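Local atomic coordinates of acetylglutamate kinase (Streptococcus mutans, PDB entry 3L86), a protein that catalyses the ATP-dependent phosphorylation of N-acetyl-L-glutamate, the second step on the route from glutamate to N-acetylornithine in arginine biosynthesis. Residues 92-104 with 144-156. Sequence-based numbering, arbitrary orientation.
Sequences KINGLRVTSKDDM and DYLDKDTYGYVGD. With NLG (N-acetyl-L-glutamate), chain C.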
loop_
_atom_site.group_PDB
_atom_site.type_symbol
_atom_site.label_atom_id
_atom_site.label_comp_id
_atom_site.label_asym_id
_atom_site.label_seq_id
_atom_site.Cartn_x
_atom_site.Cartn_y
_atom_site.Cartn_z
ATOM N N LYS A 92 -1.053 -9.170 -16.547
ATOM C CA LYS A 92 -0.392 -8.003 -16.036
ATOM C C LYS A 92 0.519 -7.396 -17.077
ATOM O O LYS A 92 1.000 -8.105 -17.943
ATOM C CB LYS A 92 0.379 -8.332 -14.783
ATOM C CG LYS A 92 -0.414 -8.170 -13.496
ATOM C CD LYS A 92 -0.135 -9.238 -12.503
ATOM C CE LYS A 92 -0.433 -8.819 -11.021
ATOM N NZ LYS A 92 0.376 -9.310 -9.874
ATOM N N ILE A 93 0.739 -6.093 -16.977
ATOM C CA ILE A 93 1.545 -5.335 -17.908
ATOM C C ILE A 93 2.328 -4.356 -17.090
ATOM O O ILE A 93 1.734 -3.480 -16.440
ATOM C CB ILE A 93 0.677 -4.510 -18.864
ATOM C CG1 ILE A 93 -0.134 -5.434 -19.763
ATOM C CG2 ILE A 93 1.533 -3.589 -19.701
ATOM C CD1 ILE A 93 -0.816 -4.744 -20.917
ATOM N N ASN A 94 3.654 -4.497 -17.088
ATOM C CA ASN A 94 4.475 -3.535 -16.362
ATOM C C ASN A 94 4.136 -3.632 -14.875
ATOM O O ASN A 94 4.081 -2.622 -14.177
ATOM C CB ASN A 94 4.184 -2.106 -16.876
ATOM C CG ASN A 94 4.811 -1.821 -18.271
ATOM O OD1 ASN A 94 4.159 -1.235 -19.156
ATOM N ND2 ASN A 94 6.080 -2.208 -18.447
ATOM N N GLY A 95 3.899 -4.853 -14.406
ATOM C CA GLY A 95 3.503 -5.105 -13.027
ATOM C C GLY A 95 2.090 -4.631 -12.617
ATOM O O GLY A 95 1.727 -4.765 -11.458
ATOM N N LEU A 96 1.291 -4.134 -13.557
ATOM C CA LEU A 96 -0.102 -3.665 -13.247
ATOM C C LEU A 96 -1.160 -4.588 -13.862
ATOM O O LEU A 96 -1.055 -4.948 -15.033
ATOM C CB LEU A 96 -0.287 -2.217 -13.742
ATOM C CG LEU A 96 0.725 -1.197 -13.205
ATOM C CD1 LEU A 96 0.513 0.132 -13.914
ATOM C CD2 LEU A 96 0.589 -0.978 -11.653
ATOM N N ARG A 97 -2.183 -4.960 -13.099
ATOM C CA ARG A 97 -3.228 -5.925 -13.576
ATOM C C ARG A 97 -4.186 -5.225 -14.538
ATOM O O ARG A 97 -4.729 -4.179 -14.176
ATOM C CB ARG A 97 -4.064 -6.461 -12.379
ATOM C CG ARG A 97 -5.099 -7.624 -12.675
ATOM C CD ARG A 97 -6.039 -7.869 -11.387
ATOM N NE ARG A 97 -5.150 -8.182 -10.267
ATOM C CZ ARG A 97 -4.675 -9.406 -10.032
ATOM N NH1 ARG A 97 -5.064 -10.460 -10.778
ATOM N NH2 ARG A 97 -3.831 -9.582 -9.034
ATOM N N VAL A 98 -4.382 -5.810 -15.727
ATOM C CA VAL A 98 -5.388 -5.374 -16.674
ATOM C C VAL A 98 -6.763 -5.746 -16.094
ATOM O O VAL A 98 -6.967 -6.907 -15.752
ATOM C CB VAL A 98 -5.136 -6.006 -18.078
ATOM C CG1 VAL A 98 -6.280 -5.633 -19.103
ATOM C CG2 VAL A 98 -3.762 -5.498 -18.640
ATOM N N THR A 99 -7.664 -4.760 -15.909
ATOM C CA THR A 99 -8.894 -4.964 -15.078
ATOM C C THR A 99 -10.157 -4.514 -15.813
ATOM O O THR A 99 -10.365 -3.319 -16.048
ATOM C CB THR A 99 -8.771 -4.173 -13.693
ATOM O OG1 THR A 99 -7.487 -4.430 -13.077
ATOM C CG2 THR A 99 -9.890 -4.545 -12.705
ATOM N N SER A 100 -11.011 -5.435 -16.213
ATOM C CA SER A 100 -12.254 -5.019 -16.864
ATOM C C SER A 100 -13.279 -4.574 -15.837
ATOM O O SER A 100 -13.118 -4.854 -14.652
ATOM C CB SER A 100 -12.861 -6.183 -17.674
ATOM O OG SER A 100 -13.424 -7.153 -16.798
ATOM N N LYS A 101 -14.364 -3.930 -16.271
ATOM C CA LYS A 101 -15.428 -3.596 -15.327
ATOM C C LYS A 101 -16.028 -4.825 -14.579
ATOM O O LYS A 101 -16.329 -4.732 -13.364
ATOM C CB LYS A 101 -16.540 -2.867 -16.062
ATOM C CG LYS A 101 -17.814 -2.937 -15.333
ATOM C CD LYS A 101 -18.172 -1.680 -14.787
ATOM C CE LYS A 101 -19.237 -1.132 -15.685
ATOM N NZ LYS A 101 -20.148 -0.257 -14.912
ATOM N N ASP A 102 -16.225 -5.945 -15.280
ATOM C CA ASP A 102 -16.644 -7.181 -14.610
ATOM C C ASP A 102 -15.580 -7.653 -13.585
ATOM O O ASP A 102 -15.943 -8.167 -12.514
ATOM C CB ASP A 102 -16.996 -8.329 -15.580
ATOM C CG ASP A 102 -18.359 -8.103 -16.334
ATOM O OD1 ASP A 102 -19.221 -7.298 -15.871
ATOM O OD2 ASP A 102 -18.516 -8.689 -17.443
ATOM N N ASP A 103 -14.313 -7.503 -13.904
ATOM C CA ASP A 103 -13.225 -7.829 -13.008
ATOM C C ASP A 103 -13.274 -7.118 -11.622
ATOM O O ASP A 103 -12.836 -7.675 -10.638
ATOM C CB ASP A 103 -11.858 -7.628 -13.678
ATOM C CG ASP A 103 -11.547 -8.675 -14.777
ATOM O OD1 ASP A 103 -12.117 -9.749 -14.836
ATOM O OD2 ASP A 103 -10.714 -8.379 -15.560
ATOM N N MET A 104 -13.787 -5.909 -11.610
ATOM C CA MET A 104 -13.826 -5.061 -10.418
ATOM C C MET A 104 -14.675 -5.695 -9.318
ATOM O O MET A 104 -14.432 -5.521 -8.124
ATOM C CB MET A 104 -14.371 -3.648 -10.762
ATOM C CG MET A 104 -13.335 -2.676 -11.461
ATOM S SD MET A 104 -11.877 -2.330 -10.369
ATOM C CE MET A 104 -12.525 -1.737 -8.747
ATOM N N ASP A 144 -8.344 8.781 -11.385
ATOM C CA ASP A 144 -8.770 8.779 -12.799
ATOM C C ASP A 144 -8.145 7.543 -13.505
ATOM O O ASP A 144 -7.281 6.913 -12.935
ATOM C CB ASP A 144 -8.273 10.047 -13.506
ATOM C CG ASP A 144 -9.166 10.463 -14.669
ATOM O OD1 ASP A 144 -9.994 9.636 -15.198
ATOM O OD2 ASP A 144 -9.080 11.656 -15.016
ATOM N N TYR A 145 -8.602 7.203 -14.725
ATOM C CA TYR A 145 -8.109 6.016 -15.500
ATOM C C TYR A 145 -6.693 6.275 -15.932
ATOM O O TYR A 145 -6.410 7.325 -16.504
ATOM C CB TYR A 145 -8.968 5.827 -16.772
ATOM C CG TYR A 145 -10.406 5.502 -16.443
ATOM C CD1 TYR A 145 -10.808 4.205 -16.339
ATOM C CD2 TYR A 145 -11.339 6.521 -16.163
ATOM C CE1 TYR A 145 -12.126 3.886 -15.982
ATOM C CE2 TYR A 145 -12.656 6.202 -15.800
ATOM C CZ TYR A 145 -13.018 4.871 -15.739
ATOM O OH TYR A 145 -14.293 4.470 -15.430
ATOM N N LEU A 146 -5.830 5.342 -15.657
ATOM C CA LEU A 146 -4.478 5.429 -16.059
ATOM C C LEU A 146 -4.345 5.466 -17.600
ATOM O O LEU A 146 -3.623 6.237 -18.107
ATOM C CB LEU A 146 -3.674 4.292 -15.420
ATOM C CG LEU A 146 -2.155 4.254 -15.580
ATOM C CD1 LEU A 146 -1.483 5.583 -15.256
ATOM C CD2 LEU A 146 -1.471 3.116 -14.847
ATOM N N ASP A 147 -5.104 4.610 -18.280
ATOM C CA ASP A 147 -5.082 4.353 -19.733
ATOM C C ASP A 147 -6.074 3.266 -20.059
ATOM O O ASP A 147 -5.743 2.121 -20.082
ATOM C CB ASP A 147 -3.661 3.976 -20.230
ATOM C CG ASP A 147 -3.577 3.669 -21.763
ATOM O OD1 ASP A 147 -4.549 3.760 -22.506
ATOM O OD2 ASP A 147 -2.461 3.358 -22.169
ATOM N N LYS A 148 -7.302 3.677 -20.242
ATOM C CA LYS A 148 -8.428 2.767 -20.440
ATOM C C LYS A 148 -8.180 1.709 -21.468
ATOM O O LYS A 148 -8.415 0.619 -21.183
ATOM C CB LYS A 148 -9.730 3.487 -20.809
ATOM C CG LYS A 148 -10.733 3.675 -19.795
ATOM C CD LYS A 148 -11.846 4.544 -20.370
ATOM C CE LYS A 148 -12.785 5.097 -19.335
ATOM N NZ LYS A 148 -14.153 5.455 -19.808
ATOM N N ASP A 149 -7.705 2.086 -22.663
ATOM C CA ASP A 149 -7.498 1.084 -23.755
ATOM C C ASP A 149 -6.445 0.024 -23.386
ATOM O O ASP A 149 -6.557 -1.132 -23.761
ATOM C CB ASP A 149 -7.070 1.762 -25.075
ATOM C CG ASP A 149 -8.241 2.385 -25.839
ATOM O OD1 ASP A 149 -9.420 2.079 -25.529
ATOM O OD2 ASP A 149 -7.970 3.221 -26.717
ATOM N N THR A 150 -5.411 0.408 -22.652
ATOM C CA THR A 150 -4.447 -0.604 -22.200
ATOM C C THR A 150 -4.794 -1.412 -20.939
ATOM O O THR A 150 -4.595 -2.618 -20.910
ATOM C CB THR A 150 -3.073 0.018 -22.023
ATOM O OG1 THR A 150 -2.720 0.688 -23.257
ATOM C CG2 THR A 150 -2.020 -1.072 -21.732
ATOM N N TYR A 151 -5.274 -0.745 -19.883
ATOM C CA TYR A 151 -5.441 -1.351 -18.555
ATOM C C TYR A 151 -6.893 -1.466 -18.123
ATOM O O TYR A 151 -7.168 -2.175 -17.157
ATOM C CB TYR A 151 -4.736 -0.544 -17.435
ATOM C CG TYR A 151 -3.251 -0.318 -17.625
ATOM C CD1 TYR A 151 -2.313 -1.322 -17.376
ATOM C CD2 TYR A 151 -2.799 0.881 -18.099
ATOM C CE1 TYR A 151 -0.905 -1.068 -17.573
ATOM C CE2 TYR A 151 -1.457 1.123 -18.302
ATOM C CZ TYR A 151 -0.518 0.146 -18.041
ATOM O OH TYR A 151 0.827 0.464 -18.281
ATOM N N GLY A 152 -7.839 -0.786 -18.784
ATOM C CA GLY A 152 -9.226 -0.906 -18.310
ATOM C C GLY A 152 -9.511 -0.011 -17.089
ATOM O O GLY A 152 -9.187 1.176 -17.124
ATOM N N TYR A 153 -10.075 -0.594 -16.013
ATOM C CA TYR A 153 -10.464 0.101 -14.768
ATOM C C TYR A 153 -9.326 0.269 -13.718
ATOM O O TYR A 153 -9.554 0.104 -12.516
ATOM C CB TYR A 153 -11.687 -0.605 -14.128
ATOM C CG TYR A 153 -12.984 -0.183 -14.807
ATOM C CD1 TYR A 153 -13.236 -0.480 -16.160
ATOM C CD2 TYR A 153 -13.948 0.540 -14.106
ATOM C CE1 TYR A 153 -14.471 -0.030 -16.788
ATOM C CE2 TYR A 153 -15.134 0.949 -14.699
ATOM C CZ TYR A 153 -15.382 0.682 -16.039
ATOM O OH TYR A 153 -16.584 1.147 -16.575
ATOM N N VAL A 154 -8.106 0.490 -14.183
ATOM C CA VAL A 154 -6.955 0.824 -13.319
ATOM C C VAL A 154 -6.824 2.346 -13.127
ATOM O O VAL A 154 -6.920 3.118 -14.092
ATOM C CB VAL A 154 -5.657 0.172 -13.853
ATOM C CG1 VAL A 154 -4.410 0.635 -13.084
ATOM C CG2 VAL A 154 -5.791 -1.386 -13.705
ATOM N N GLY A 155 -6.751 2.774 -11.874
ATOM C CA GLY A 155 -6.671 4.179 -11.578
ATOM C C GLY A 155 -5.318 4.675 -11.139
ATOM O O GLY A 155 -4.483 3.879 -10.686
ATOM N N ASP A 156 -5.126 6.006 -11.262
ATOM C CA ASP A 156 -3.963 6.735 -10.723
ATOM C C ASP A 156 -4.583 7.723 -9.702
ATOM O O ASP A 156 -5.502 8.421 -10.088
ATOM C CB ASP A 156 -3.416 7.574 -11.896
ATOM C CG ASP A 156 -1.993 8.113 -11.688
ATOM O OD1 ASP A 156 -1.218 7.664 -10.796
ATOM O OD2 ASP A 156 -1.647 9.021 -12.501
HETATM C CA NLG C . -3.363 -3.903 -7.960
HETATM C C NLG C . -3.229 -3.305 -9.243
HETATM O OXT NLG C . -2.545 -3.750 -10.171
HETATM O O NLG C . -3.570 -2.288 -9.723
HETATM C CB NLG C . -4.050 -3.795 -6.587
HETATM C CG NLG C . -3.644 -4.739 -5.382
HETATM C CD NLG C . -2.183 -4.819 -4.765
HETATM O OE1 NLG C . -1.423 -3.938 -5.045
HETATM O OE2 NLG C . -1.770 -5.743 -4.045
HETATM C C7 NLG C . -3.564 -6.226 -8.229
HETATM C C8 NLG C . -3.019 -7.266 -7.946
HETATM O O7 NLG C . -4.594 -6.072 -8.838
HETATM N N2 NLG C . -3.048 -5.105 -7.895
#
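Thr99 and the chain on both sides of Gly152 are joined by two nearly straight backbone hydrogen bonds: Thr99 N donates to Tyr151 O at 2.9 Å, and Tyr153 N to Thr99 O at 2.7 Å. They make a single beta bridge. Gly152 is the bridge partner of Thr99 and leaves the short helix 148-151 with positive phi; a CB there would collide with Thr99 O, so the lack of a side chain suits the place. The Thr99 hydroxyl turns back to Arg97 O, meeting it from above the carbonyl plane, and also binds Asn190, whose ND2 hydrogen-bonds the bound N-acetyl-L-glutamate as well.

Next to the bridge, the Arg97 side chain leaves the backbone away from 144-156 and reaches the N-acetyl-L-glutamate. Its chain, extended through chi2 and bent at chi3 (-58°), brings NE within 2.6 Å of the acetyl oxygen O7 of the ligand, while its backbone N reaches the carboxylate OXT at 3.2 Å. The hairpin 92-97, with a type I' turn at Asn94-Gly95, thus forms part of the substrate site of this amino acid kinase fold, and packs against the connection, with its short helix 148-151, between the antiparallel strands 141-145 and 155-160.

Packing continues at both ends. Tyr153 lays one ring face against Lys101, whose CB stands 4.0 Å from the ring centroid in a CH-pi contact; Tyr145 covers the opposite face. Met104 CG, anti to the carbonyl carbon (chi1 -78°), rests against Tyr153 CB. A capping box of Ser100 and Asp103 starts the helix that carries Lys101 and Met104. At the other end the broad Tyr151 ring spans Ile93 and Leu96, its CE1 4.0 Å from Ile93 CB, with Ile93 O at its edge. Buried, branched Leu96 touches Tyr151 through CB while its CD1 extends to Leu146 CD2 at 3.7 Å, the two side chains crossing at about a right angle.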